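Local coordinates for Glyoxalase/bleomycin resistance protein/dioxygenase (Nocardioides sp., PDB 4MYM), which probably binds or transforms a small molecule, as a member of the glyoxalase/bleomycin resistance/dioxygenase superfamily whose substrate is not established, at residues 43-48 / 73-78; 34-39 / 143-148; 106-111 / 153-158; 98-103 / 148-153. All blocks are in the same frame, centred on the assembly; numbering follows the deposited sequence.

From the N terminus, strand 33-38 opens contact 2, and helix 41-51 follows at once. Contact 1 closes first, when strand 72-77 returns under that helix; it is nested inside the long loop that contact 2 closes. Strand 99-104 then opens contact 4, and helix 108-120 opens contact 3. All three open loops end on strand 147-154 and the residues next to it, in the order contact 2, contact 4, contact 3, and each crosses the other two. Contact 1 holds helix 41-51 on the first sheet. Contact 2 joins the two sheets. Contact 4 builds the second sheet, and contact 3 fixes the start of its helix.

Contact 1 (43-48 / 73-78); sequences ASVEFY and LALWDA
Ser44 OG is gripped by two groups: a hydrogen bond to Thr38 OG1 and a weak one to the backbone O of Asp40. Its CB meanwhile rests 3.8 Å from Leu75 CD1. This is helix-on-sheet packing in the first beta-alpha-beta-beta-beta module of the vicinal oxygen chelate fold. The axis of residues 43-48 runs nearly antiparallel to that of 73-77 (164°), 9.8 Å away at closest.

Leu75 is the centre of the contact. Its CG lies anti to the carbonyl carbon (chi1 -46°), which carries the two methyls up to the helix. CD1 reaches Ser44 and also Val45, where CG2 lies at 3.9 Å. CD2 goes to the Tyr48 ring, 3.6 Å from CE2. Tyr48 spans both leucines, and its side chain stands roughly perpendicular to that of Leu73. Its hydroxyl leaves the apolar patch and bonds to Glu147 OE2, so the buried ring ends on a polar anchor. Phe47 packs on one face of the same ring, with its CD1 3.6 Å above the plane.

Strand residues alternate: Trp76 lies away from the helix and meets Trp134 of the second subunit edge-to-face. On the helix side, Tyr48 CD1 lies 4.0 Å from Leu73 CD2.

Contact 2 (34-39 / 143-148); sequences LCLVTH and GPCGEF
Cys145 and Glu147 touch strand 33-38 at Leu36, Val37 and Thr38, and the hairpin loop around them adds two water bridges. At the start of the loop, Gly143 N bonds to Glu147 O. Arg97 NH1 bonds to the O atoms of these same two residues.

Pro144 comes next. Its O accepts from a water that in turn accepts from His39 N, 2.9 Å from each atom.

Cys145 packs against the strand. Its CB lies 3.3 Å from Val37 O and 3.7 Å from Leu36 CB. Its sulfur sits beside Thr38, with SG 3.6 Å from Thr38 CB. A second water links the backbones, accepting from Val37 N and donating to Cys145 O.

Gly146 follows with positive phi, 78°, and turns the chain into strand 147-154.

Glu147 folds back on the loop. Its CG lies between the backbone N and the carbonyl carbon (chi1 87°), and the chain bends again at chi2. OE1 thereby accepts from Cys145 N at 2.9 Å, through the lone pair on the side of the other oxygen. OE2 is shared by Tyr48 OH and Trp149 NE1, so both oxygens are held. Leu36 CD1 lies against the carboxylate, 3.5 Å from OE2.

Phe148 moves away to pack on Val87 of the second subunit. A hairpin of the second sheet thus docks against strand 33-38, whose sheet runs on into the second subunit, joining the paired modules of the vicinal oxygen chelate fold.

Contact 3 (106-111 / 153-158); sequences SSPVEI and AWLEGG
Trp154, whose backbone O lies 3.6 Å from Pro108 CG, has Gly158 C on one face of its indole, 3.8 Å above the plane and offset toward the rim. The ring also meets Phe152 edge-to-face and touches Lys159, Pro160 and Ala136. A bound BTB molecule, probably from the crystallisation liquor, is about 4 Å from its side chain at the nearest atoms.

The contact itself is made by smaller groups. Ala153 CB points into the first turn of helix 108-120 and comes within 3.4 Å of Ser107 C. Ile111, at the end of that first turn, reaches the same methyl, with CG1 3.9 Å away. Its CG1 stands beside the backbone N (chi1 -63°), which aims the end of the chain at Ala153.

On the other flank, Pro108 takes Leu155. Leu155 leaves the backbone away from the helix, but with CG beside the backbone N (chi1 -59°) its CD2 comes back to 3.7 Å from Pro108 CG. A type II turn from Leu155 to Gly158 follows, closed by Gly158 N to Leu155 O, and Gly157 occupies its third position with positive phi.

Ser107 is the N-cap of the helix. Its OG accepts from Glu110 N at 3.3 Å and, weakly, from Val109 N. Glu110 OE1 takes a weak bond from Ser106 N.

No hydrogen bond joins the two segments. The end of strand 147-154 therefore meets the helix start through van der Waals contacts of methyls and the proline ring with side chains and backbone carbonyls, while the helix N terminus satisfies part of its polar needs with its own serine.

Contact 4 (98-103 / 148-153); sequences TVMVAV and FWEYFA
The parallel strand pair of the second beta-alpha-beta-beta-beta module is formed here, with Val101 beside Trp149 and Met100 beside Phe148. Five backbone hydrogen bonds run from Phe148 N to Val99 O through to Phe152 N to Val103 O. The shortest is Val103 N to Glu150 O, 2.8 Å.

One face of the sheet carries Met100, Ala102, Phe148 and Glu150. Met100, present as selenomethionine, has its CG over the Phe148 ring, 3.7 Å from the centroid. Its SE adds a Met-aromatic contact, approaching the ring obliquely. The Phe148 CG stands between its own backbone N and carbonyl carbon (chi1 66°), and this tilts the ring toward the neighbouring strand. Met100 CE packs 3.4 Å from Glu150 OE1, an oxygen that hydrogen-bonds a BTB molecule, probably from the crystallisation liquor, which is consistent with a pocket on this face. Glu150 OE2 has a weak bond to Tyr140 OH.

The other face packs against helix 108-120 through Tyr151. Val101 runs alongside Trp149. Val101 CG1 is 3.7 Å from the centroid of the six-membered ring, over its face. Val103 CG2 meets the same indole at its edge, 4.0 Å from CE3. Val103 CB in turn lies over the Tyr151 ring, 4.2 Å from the centroid.

Val99, Met100 and Ala102 also pair antiparallel with a strand of the second subunit, so the sheet runs on across the dimer. Paired beta-alpha-beta-beta-beta modules, of which this strand pair belongs to the second, define the vicinal oxygen chelate fold.

Contact 1 (43-48 / 73-78)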
loop_
_atom_site.group_PDB
_atom_site.type_symbol
_atom_site.label_atom_id
_atom_site.label_comp_id
_atom_site.label_asym_id
_atom_site.label_seq_id
_atom_site.Cartn_x
_atom_site.Cartn_y
_atom_site.Cartn_z
ATOM N N ALA A 43 -2.725 -14.544 12.934
ATOM C CA ALA A 43 -1.477 -15.001 12.319
ATOM C C ALA A 43 -0.772 -13.846 11.591
ATOM O O ALA A 43 0.455 -13.720 11.650
ATOM C CB ALA A 43 -1.741 -16.162 11.369
ATOM N N SER A 44 -1.550 -13.003 10.915
ATOM C CA SER A 44 -1.009 -11.801 10.291
ATOM C C SER A 44 -0.418 -10.862 11.333
ATOM O O SER A 44 0.703 -10.428 11.185
ATOM C CB SER A 44 -2.081 -11.077 9.460
ATOM O OG SER A 44 -2.350 -11.785 8.265
ATOM N N VAL A 45 -1.154 -10.574 12.401
ATOM C CA VAL A 45 -0.635 -9.707 13.461
ATOM C C VAL A 45 0.707 -10.261 13.990
ATOM O O VAL A 45 1.657 -9.515 14.164
ATOM C CB VAL A 45 -1.657 -9.529 14.618
ATOM C CG1 VAL A 45 -1.009 -8.928 15.863
ATOM C CG2 VAL A 45 -2.836 -8.677 14.164
ATOM N N GLU A 46 0.774 -11.567 14.210
ATOM C CA GLU A 46 2.007 -12.214 14.677
ATOM C C GLU A 46 3.194 -11.970 13.726
ATOM O O GLU A 46 4.305 -11.651 14.168
ATOM C CB GLU A 46 1.750 -13.717 14.859
ATOM C CG GLU A 46 2.951 -14.545 15.303
ATOM C CD GLU A 46 3.438 -14.218 16.710
ATOM O OE1 GLU A 46 2.733 -13.497 17.468
ATOM O OE2 GLU A 46 4.545 -14.695 17.063
ATOM N N PHE A 47 2.949 -12.088 12.424
ATOM C CA PHE A 47 3.991 -11.869 11.410
ATOM C C PHE A 47 4.550 -10.439 11.440
ATOM O O PHE A 47 5.760 -10.239 11.562
ATOM C CB PHE A 47 3.437 -12.210 10.013
ATOM C CG PHE A 47 4.421 -12.003 8.887
ATOM C CD1 PHE A 47 4.564 -10.766 8.286
ATOM C CD2 PHE A 47 5.198 -13.064 8.413
ATOM C CE1 PHE A 47 5.468 -10.568 7.254
ATOM C CE2 PHE A 47 6.102 -12.876 7.378
ATOM C CZ PHE A 47 6.235 -11.623 6.792
ATOM N N TYR A 48 3.678 -9.430 11.357
ATOM C CA TYR A 48 4.170 -8.054 11.220
ATOM C C TYR A 48 4.823 -7.528 12.481
ATOM O O TYR A 48 5.773 -6.743 12.393
ATOM C CB TYR A 48 3.073 -7.098 10.725
ATOM C CG TYR A 48 2.531 -7.565 9.399
ATOM C CD1 TYR A 48 3.244 -7.359 8.211
ATOM C CD2 TYR A 48 1.340 -8.282 9.341
ATOM C CE1 TYR A 48 2.757 -7.832 6.997
ATOM C CE2 TYR A 48 0.845 -8.752 8.142
ATOM C CZ TYR A 48 1.551 -8.533 6.984
ATOM O OH TYR A 48 1.023 -9.017 5.824
ATOM N N LEU A 73 0.179 0.915 8.544
ATOM C CA LEU A 73 -0.095 -0.433 8.052
ATOM C C LEU A 73 -1.243 -1.008 8.848
ATOM O O LEU A 73 -1.238 -0.957 10.087
ATOM C CB LEU A 73 1.139 -1.318 8.182
ATOM C CG LEU A 73 1.016 -2.770 7.709
ATOM C CD1 LEU A 73 0.756 -2.873 6.213
ATOM C CD2 LEU A 73 2.306 -3.487 8.069
ATOM N N ALA A 74 -2.220 -1.562 8.135
ATOM C CA ALA A 74 -3.430 -2.102 8.738
ATOM C C ALA A 74 -3.793 -3.471 8.151
ATOM O O ALA A 74 -3.331 -3.851 7.068
ATOM C CB ALA A 74 -4.583 -1.120 8.550
ATOM N N LEU A 75 -4.597 -4.219 8.901
ATOM C CA LEU A 75 -5.080 -5.524 8.471
ATOM C C LEU A 75 -6.571 -5.611 8.730
ATOM O O LEU A 75 -7.029 -5.273 9.811
ATOM C CB LEU A 75 -4.383 -6.634 9.255
ATOM C CG LEU A 75 -2.862 -6.530 9.425
ATOM C CD1 LEU A 75 -2.392 -7.485 10.524
ATOM C CD2 LEU A 75 -2.159 -6.815 8.113
ATOM N N TRP A 76 -7.309 -6.133 7.769
ATOM C CA TRP A 76 -8.761 -6.202 7.880
ATOM C C TRP A 76 -9.237 -7.520 7.273
ATOM O O TRP A 76 -8.932 -7.830 6.120
ATOM C CB TRP A 76 -9.382 -5.014 7.145
ATOM C CG TRP A 76 -10.799 -4.666 7.533
ATOM C CD1 TRP A 76 -11.618 -5.313 8.420
ATOM C CD2 TRP A 76 -11.557 -3.579 7.012
ATOM N NE1 TRP A 76 -12.850 -4.678 8.481
ATOM C CE2 TRP A 76 -12.832 -3.617 7.620
ATOM C CE3 TRP A 76 -11.278 -2.569 6.094
ATOM C CZ2 TRP A 76 -13.819 -2.677 7.338
ATOM C CZ3 TRP A 76 -12.271 -1.637 5.810
ATOM C CH2 TRP A 76 -13.523 -1.703 6.437
ATOM N N ASP A 77 -9.969 -8.293 8.066
ATOM C CA ASP A 77 -10.476 -9.585 7.635
ATOM C C ASP A 77 -11.395 -9.451 6.431
ATOM O O ASP A 77 -12.299 -8.602 6.437
ATOM C CB ASP A 77 -11.260 -10.243 8.769
ATOM C CG ASP A 77 -11.801 -11.598 8.368
ATOM O OD1 ASP A 77 -11.003 -12.558 8.341
ATOM O OD2 ASP A 77 -13.002 -11.681 8.049
ATOM N N ALA A 78 -11.178 -10.302 5.420
ATOM C CA ALA A 78 -11.937 -10.266 4.167
ATOM C C ALA A 78 -13.449 -10.459 4.362
ATOM O O ALA A 78 -14.252 -9.783 3.717
ATOM C CB ALA A 78 -11.410 -11.325 3.195
#

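Contact 2 (34-39 / 143-148)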
loop_
_atom_site.group_PDB
_atom_site.type_symbol
_atom_site.label_atom_id
_atom_site.label_comp_id
_atom_site.label_asym_id
_atom_site.label_seq_id
_atom_site.Cartn_x
_atom_site.Cartn_y
_atom_site.Cartn_z
ATOM N N LEU A 34 -2.290 1.871 4.519
ATOM C CA LEU A 34 -2.270 0.723 3.609
ATOM C C LEU A 34 -2.854 -0.442 4.370
ATOM O O LEU A 34 -2.301 -0.851 5.393
ATOM C CB LEU A 34 -0.844 0.410 3.155
ATOM C CG LEU A 34 -0.674 -0.943 2.454
ATOM C CD1 LEU A 34 -1.454 -0.966 1.152
ATOM C CD2 LEU A 34 0.801 -1.227 2.214
ATOM N N CYS A 35 -3.985 -0.964 3.889
ATOM C CA CYS A 35 -4.717 -1.987 4.603
ATOM C C CYS A 35 -4.759 -3.295 3.802
ATOM O O CYS A 35 -5.405 -3.403 2.745
ATOM C CB CYS A 35 -6.122 -1.508 4.929
ATOM S SG CYS A 35 -7.020 -2.651 5.978
ATOM N N LEU A 36 -4.032 -4.275 4.315
ATOM C CA LEU A 36 -3.961 -5.577 3.691
ATOM C C LEU A 36 -5.209 -6.382 4.035
ATOM O O LEU A 36 -5.742 -6.293 5.152
ATOM C CB LEU A 36 -2.707 -6.318 4.154
ATOM C CG LEU A 36 -1.368 -5.586 3.986
ATOM C CD1 LEU A 36 -0.214 -6.473 4.417
ATOM C CD2 LEU A 36 -1.149 -5.123 2.567
ATOM N N VAL A 37 -5.650 -7.180 3.074
ATOM C CA VAL A 37 -6.795 -8.054 3.254
ATOM C C VAL A 37 -6.270 -9.375 3.805
ATOM O O VAL A 37 -5.431 -10.033 3.180
ATOM C CB VAL A 37 -7.549 -8.238 1.929
ATOM C CG1 VAL A 37 -8.649 -9.284 2.058
ATOM C CG2 VAL A 37 -8.124 -6.900 1.482
ATOM N N THR A 38 -6.737 -9.739 4.993
ATOM C CA THR A 38 -6.298 -10.968 5.638
ATOM C C THR A 38 -7.437 -12.002 5.705
ATOM O O THR A 38 -8.625 -11.658 5.533
ATOM C CB THR A 38 -5.710 -10.692 7.048
ATOM O OG1 THR A 38 -5.069 -11.875 7.553
ATOM C CG2 THR A 38 -6.781 -10.242 8.024
ATOM N N HIS A 39 -7.047 -13.263 5.904
ATOM C CA HIS A 39 -7.979 -14.365 6.164
ATOM C C HIS A 39 -7.702 -15.035 7.510
ATOM O O HIS A 39 -8.354 -16.012 7.877
ATOM C CB HIS A 39 -7.899 -15.392 5.035
ATOM C CG HIS A 39 -8.120 -14.792 3.689
ATOM N ND1 HIS A 39 -9.368 -14.429 3.233
ATOM C CD2 HIS A 39 -7.248 -14.439 2.718
ATOM C CE1 HIS A 39 -9.257 -13.904 2.028
ATOM N NE2 HIS A 39 -7.980 -13.884 1.698
ATOM N N GLY A 143 4.457 -11.890 2.307
ATOM C CA GLY A 143 3.793 -11.764 3.601
ATOM C C GLY A 143 2.530 -12.619 3.587
ATOM O O GLY A 143 2.205 -13.226 2.569
ATOM N N PRO A 144 1.820 -12.676 4.719
ATOM C CA PRO A 144 0.656 -13.553 4.877
ATOM C C PRO A 144 -0.671 -13.032 4.270
ATOM O O PRO A 144 -1.687 -13.728 4.354
ATOM C CB PRO A 144 0.531 -13.694 6.399
ATOM C CG PRO A 144 1.166 -12.460 6.968
ATOM C CD PRO A 144 2.220 -12.026 5.986
ATOM N N CYS A 145 -0.674 -11.842 3.674
ATOM C CA CYS A 145 -1.904 -11.274 3.118
ATOM C C CYS A 145 -1.862 -11.134 1.598
ATOM O O CYS A 145 -2.451 -10.197 1.026
ATOM C CB CYS A 145 -2.181 -9.916 3.776
ATOM S SG CYS A 145 -2.540 -10.037 5.537
ATOM N N GLY A 146 -1.178 -12.070 0.936
ATOM C CA GLY A 146 -1.051 -12.044 -0.512
ATOM C C GLY A 146 -0.035 -11.057 -1.040
ATOM O O GLY A 146 0.275 -11.060 -2.219
ATOM N N GLU A 147 0.471 -10.179 -0.184
ATOM C CA GLU A 147 1.432 -9.197 -0.634
ATOM C C GLU A 147 2.827 -9.814 -0.650
ATOM O O GLU A 147 3.087 -10.832 0.016
ATOM C CB GLU A 147 1.426 -7.962 0.278
ATOM C CG GLU A 147 2.322 -8.032 1.508
ATOM C CD GLU A 147 1.784 -8.893 2.640
ATOM O OE1 GLU A 147 0.825 -9.677 2.447
ATOM O OE2 GLU A 147 2.334 -8.773 3.755
ATOM N N PHE A 148 3.712 -9.170 -1.395
ATOM C CA PHE A 148 5.142 -9.329 -1.156
ATOM C C PHE A 148 5.785 -7.996 -0.845
ATOM O O PHE A 148 5.256 -6.934 -1.195
ATOM C CB PHE A 148 5.868 -10.048 -2.303
ATOM C CG PHE A 148 5.919 -9.311 -3.615
ATOM C CD1 PHE A 148 4.773 -9.112 -4.390
ATOM C CD2 PHE A 148 7.138 -8.902 -4.139
ATOM C CE1 PHE A 148 4.850 -8.481 -5.625
ATOM C CE2 PHE A 148 7.216 -8.263 -5.360
ATOM C CZ PHE A 148 6.078 -8.065 -6.115
HETATM O O HOH W 1 -3.620 -7.459 0.948
HETATM O O HOH W 2 -4.304 -14.240 5.578
#

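Contact 3 (106-111 / 153-158)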
loop_
_atom_site.group_PDB
_atom_site.type_symbol
_atom_site.label_atom_id
_atom_site.label_comp_id
_atom_site.label_asym_id
_atom_site.label_seq_id
_atom_site.Cartn_x
_atom_site.Cartn_y
_atom_site.Cartn_z
ATOM N N SER A 106 19.141 2.933 2.369
ATOM C CA SER A 106 20.078 3.990 2.008
ATOM C C SER A 106 21.351 3.537 1.301
ATOM O O SER A 106 22.106 4.378 0.845
ATOM C CB SER A 106 20.467 4.783 3.255
ATOM O OG SER A 106 19.308 5.293 3.872
ATOM N N SER A 107 21.605 2.232 1.221
ATOM C CA SER A 107 22.755 1.743 0.462
ATOM C C SER A 107 22.598 0.262 0.131
ATOM O O SER A 107 21.958 -0.459 0.882
ATOM C CB SER A 107 24.056 1.941 1.251
ATOM O OG SER A 107 24.449 0.736 1.888
ATOM N N PRO A 108 23.209 -0.192 -0.975
ATOM C CA PRO A 108 23.179 -1.608 -1.381
ATOM C C PRO A 108 23.686 -2.565 -0.329
ATOM O O PRO A 108 23.172 -3.665 -0.187
ATOM C CB PRO A 108 24.082 -1.633 -2.616
ATOM C CG PRO A 108 23.918 -0.282 -3.196
ATOM C CD PRO A 108 23.786 0.654 -2.031
ATOM N N VAL A 109 24.664 -2.131 0.454
ATOM C CA VAL A 109 25.254 -2.986 1.450
ATOM C C VAL A 109 24.307 -3.188 2.644
ATOM O O VAL A 109 24.324 -4.237 3.294
ATOM C CB VAL A 109 26.661 -2.439 1.814
ATOM C CG1 VAL A 109 26.852 -2.321 3.301
ATOM C CG2 VAL A 109 27.724 -3.308 1.159
ATOM N N GLU A 110 23.459 -2.195 2.907
ATOM C CA GLU A 110 22.426 -2.338 3.916
ATOM C C GLU A 110 21.381 -3.426 3.563
ATOM O O GLU A 110 20.773 -4.044 4.481
ATOM C CB GLU A 110 21.709 -0.993 4.180
ATOM C CG GLU A 110 20.857 -1.034 5.444
ATOM C CD GLU A 110 20.137 0.280 5.735
ATOM O OE1 GLU A 110 20.423 1.299 5.072
ATOM O OE2 GLU A 110 19.292 0.272 6.650
ATOM N N ILE A 111 21.179 -3.644 2.270
ATOM C CA ILE A 111 20.284 -4.715 1.783
ATOM C C ILE A 111 20.758 -6.084 2.306
ATOM O O ILE A 111 19.989 -6.829 2.909
ATOM C CB ILE A 111 20.183 -4.703 0.240
ATOM C CG1 ILE A 111 19.553 -3.397 -0.249
ATOM C CG2 ILE A 111 19.395 -5.906 -0.289
ATOM C CD1 ILE A 111 18.097 -3.178 0.153
ATOM N N ALA A 153 17.757 -0.698 -2.672
ATOM C CA ALA A 153 18.642 0.462 -2.597
ATOM C C ALA A 153 19.302 0.688 -3.955
ATOM O O ALA A 153 19.672 -0.263 -4.658
ATOM C CB ALA A 153 19.663 0.276 -1.496
ATOM N N TRP A 154 19.414 1.959 -4.335
ATOM C CA TRP A 154 19.908 2.325 -5.648
ATOM C C TRP A 154 21.414 2.087 -5.730
ATOM O O TRP A 154 22.137 2.378 -4.790
ATOM C CB TRP A 154 19.622 3.799 -5.958
ATOM C CG TRP A 154 18.172 4.113 -6.072
ATOM C CD1 TRP A 154 17.475 5.003 -5.327
ATOM C CD2 TRP A 154 17.238 3.525 -6.981
ATOM N NE1 TRP A 154 16.162 5.007 -5.707
ATOM C CE2 TRP A 154 15.988 4.104 -6.719
ATOM C CE3 TRP A 154 17.336 2.552 -7.977
ATOM C CZ2 TRP A 154 14.836 3.752 -7.426
ATOM C CZ3 TRP A 154 16.195 2.198 -8.677
ATOM C CH2 TRP A 154 14.961 2.803 -8.398
ATOM N N LEU A 155 21.853 1.544 -6.852
ATOM C CA LEU A 155 23.276 1.427 -7.164
ATOM C C LEU A 155 23.764 2.785 -7.656
ATOM O O LEU A 155 22.967 3.720 -7.811
ATOM C CB LEU A 155 23.491 0.359 -8.237
ATOM C CG LEU A 155 23.002 -1.052 -7.893
ATOM C CD1 LEU A 155 23.175 -1.974 -9.088
ATOM C CD2 LEU A 155 23.733 -1.609 -6.679
ATOM N N GLU A 156 25.067 2.907 -7.906
ATOM C CA GLU A 156 25.616 4.168 -8.421
ATOM C C GLU A 156 24.819 4.674 -9.617
ATOM O O GLU A 156 24.522 3.916 -10.535
ATOM C CB GLU A 156 27.090 4.029 -8.832
ATOM C CG GLU A 156 27.607 5.289 -9.528
ATOM C CD GLU A 156 29.084 5.262 -9.881
ATOM O OE1 GLU A 156 29.698 4.170 -9.878
ATOM O OE2 GLU A 156 29.623 6.353 -10.186
ATOM N N GLY A 157 24.506 5.967 -9.611
ATOM C CA GLY A 157 23.722 6.596 -10.671
ATOM C C GLY A 157 22.272 6.828 -10.284
ATOM O O GLY A 157 21.583 7.641 -10.898
ATOM N N GLY A 158 21.795 6.110 -9.270
ATOM C CA GLY A 158 20.473 6.369 -8.715
ATOM C C GLY A 158 19.325 5.824 -9.557
ATOM O O GLY A 158 19.506 4.916 -10.369
#

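Contact 4 (98-103 / 148-153)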
loop_
_atom_site.group_PDB
_atom_site.type_symbol
_atom_site.label_atom_id
_atom_site.label_comp_id
_atom_site.label_asym_id
_atom_site.label_seq_id
_atom_site.Cartn_x
_atom_site.Cartn_y
_atom_site.Cartn_z
ATOM N N THR A 98 -0.351 -10.350 -4.979
ATOM C CA THR A 98 -1.360 -9.376 -5.409
ATOM C C THR A 98 -0.978 -7.893 -5.342
ATOM O O THR A 98 -1.605 -7.083 -6.001
ATOM C CB THR A 98 -2.629 -9.560 -4.575
ATOM O OG1 THR A 98 -2.342 -9.299 -3.207
ATOM C CG2 THR A 98 -3.150 -10.971 -4.708
ATOM N N VAL A 99 0.042 -7.549 -4.560
ATOM C CA VAL A 99 0.460 -6.166 -4.353
ATOM C C VAL A 99 1.869 -6.176 -3.764
ATOM O O VAL A 99 2.251 -7.159 -3.113
ATOM C CB VAL A 99 -0.510 -5.433 -3.396
ATOM C CG1 VAL A 99 -0.562 -6.112 -2.023
ATOM C CG2 VAL A 99 -0.141 -3.954 -3.291
HETATM N N MSE A 100 2.631 -5.112 -3.996
HETATM C CA MSE A 100 4.003 -5.025 -3.486
HETATM C C MSE A 100 4.160 -3.852 -2.556
HETATM O O MSE A 100 3.773 -2.736 -2.885
HETATM C CB MSE A 100 5.011 -4.922 -4.631
HETATM C CG MSE A 100 6.450 -5.059 -4.113
HETATM SE SE MSE A 100 7.689 -4.930 -5.642
HETATM C CE MSE A 100 7.914 -2.972 -5.720
ATOM N N VAL A 101 4.734 -4.118 -1.386
ATOM C CA VAL A 101 5.051 -3.085 -0.405
ATOM C C VAL A 101 6.564 -2.878 -0.456
ATOM O O VAL A 101 7.306 -3.831 -0.210
ATOM C CB VAL A 101 4.566 -3.529 0.990
ATOM C CG1 VAL A 101 4.861 -2.473 2.032
ATOM C CG2 VAL A 101 3.065 -3.813 0.942
ATOM N N ALA A 102 7.030 -1.659 -0.771
ATOM C CA ALA A 102 8.464 -1.411 -0.949
ATOM C C ALA A 102 9.049 -0.465 0.104
ATOM O O ALA A 102 8.425 0.531 0.507
ATOM C CB ALA A 102 8.756 -0.896 -2.345
ATOM N N VAL A 103 10.262 -0.813 0.525
ATOM C CA VAL A 103 10.987 -0.143 1.573
ATOM C C VAL A 103 12.345 0.254 1.003
ATOM O O VAL A 103 13.164 -0.605 0.719
ATOM C CB VAL A 103 11.176 -1.100 2.766
ATOM C CG1 VAL A 103 12.028 -0.470 3.852
ATOM C CG2 VAL A 103 9.833 -1.566 3.309
ATOM N N PHE A 148 3.712 -9.170 -1.395
ATOM C CA PHE A 148 5.142 -9.329 -1.156
ATOM C C PHE A 148 5.785 -7.996 -0.845
ATOM O O PHE A 148 5.256 -6.934 -1.195
ATOM C CB PHE A 148 5.868 -10.048 -2.303
ATOM C CG PHE A 148 5.919 -9.311 -3.615
ATOM C CD1 PHE A 148 4.773 -9.112 -4.390
ATOM C CD2 PHE A 148 7.138 -8.902 -4.139
ATOM C CE1 PHE A 148 4.850 -8.481 -5.625
ATOM C CE2 PHE A 148 7.216 -8.263 -5.360
ATOM C CZ PHE A 148 6.078 -8.065 -6.115
ATOM N N TRP A 149 6.929 -8.091 -0.186
ATOM C CA TRP A 149 7.745 -6.953 0.229
ATOM C C TRP A 149 9.038 -6.902 -0.563
ATOM O O TRP A 149 9.627 -7.945 -0.894
ATOM C CB TRP A 149 8.082 -7.078 1.710
ATOM C CG TRP A 149 6.895 -6.912 2.633
ATOM C CD1 TRP A 149 5.852 -7.780 2.806
ATOM C CD2 TRP A 149 6.653 -5.818 3.525
ATOM N NE1 TRP A 149 4.969 -7.288 3.742
ATOM C CE2 TRP A 149 5.435 -6.084 4.196
ATOM C CE3 TRP A 149 7.345 -4.636 3.818
ATOM C CZ2 TRP A 149 4.894 -5.202 5.150
ATOM C CZ3 TRP A 149 6.812 -3.768 4.747
ATOM C CH2 TRP A 149 5.595 -4.054 5.404
ATOM N N GLU A 150 9.455 -5.685 -0.884
ATOM C CA GLU A 150 10.711 -5.417 -1.529
ATOM C C GLU A 150 11.483 -4.449 -0.632
ATOM O O GLU A 150 10.933 -3.447 -0.184
ATOM C CB GLU A 150 10.494 -4.779 -2.884
ATOM C CG GLU A 150 11.789 -4.389 -3.603
ATOM C CD GLU A 150 11.574 -3.441 -4.750
ATOM O OE1 GLU A 150 10.993 -2.353 -4.531
ATOM O OE2 GLU A 150 12.011 -3.748 -5.872
ATOM N N TYR A 151 12.730 -4.787 -0.324
ATOM C CA TYR A 151 13.677 -3.822 0.225
ATOM C C TYR A 151 14.627 -3.568 -0.925
ATOM O O TYR A 151 15.089 -4.513 -1.577
ATOM C CB TYR A 151 14.440 -4.376 1.433
ATOM C CG TYR A 151 13.703 -4.479 2.746
ATOM C CD1 TYR A 151 12.335 -4.745 2.811
ATOM C CD2 TYR A 151 14.394 -4.370 3.951
ATOM C CE1 TYR A 151 11.680 -4.854 4.022
ATOM C CE2 TYR A 151 13.742 -4.491 5.163
ATOM C CZ TYR A 151 12.381 -4.727 5.192
ATOM O OH TYR A 151 11.741 -4.864 6.403
ATOM N N PHE A 152 14.888 -2.301 -1.233
ATOM C CA PHE A 152 15.724 -1.953 -2.363
ATOM C C PHE A 152 16.611 -0.767 -2.003
ATOM O O PHE A 152 16.266 0.028 -1.124
ATOM C CB PHE A 152 14.918 -1.655 -3.632
ATOM C CG PHE A 152 14.165 -0.341 -3.612
ATOM C CD1 PHE A 152 12.943 -0.228 -2.951
ATOM C CD2 PHE A 152 14.658 0.766 -4.278
ATOM C CE1 PHE A 152 12.251 0.978 -2.926
ATOM C CE2 PHE A 152 13.968 1.973 -4.247
ATOM C CZ PHE A 152 12.764 2.073 -3.587
ATOM N N ALA A 153 17.757 -0.698 -2.672
ATOM C CA ALA A 153 18.642 0.462 -2.597
ATOM C C ALA A 153 19.302 0.688 -3.955
ATOM O O ALA A 153 19.672 -0.263 -4.658
ATOM C CB ALA A 153 19.663 0.276 -1.496
#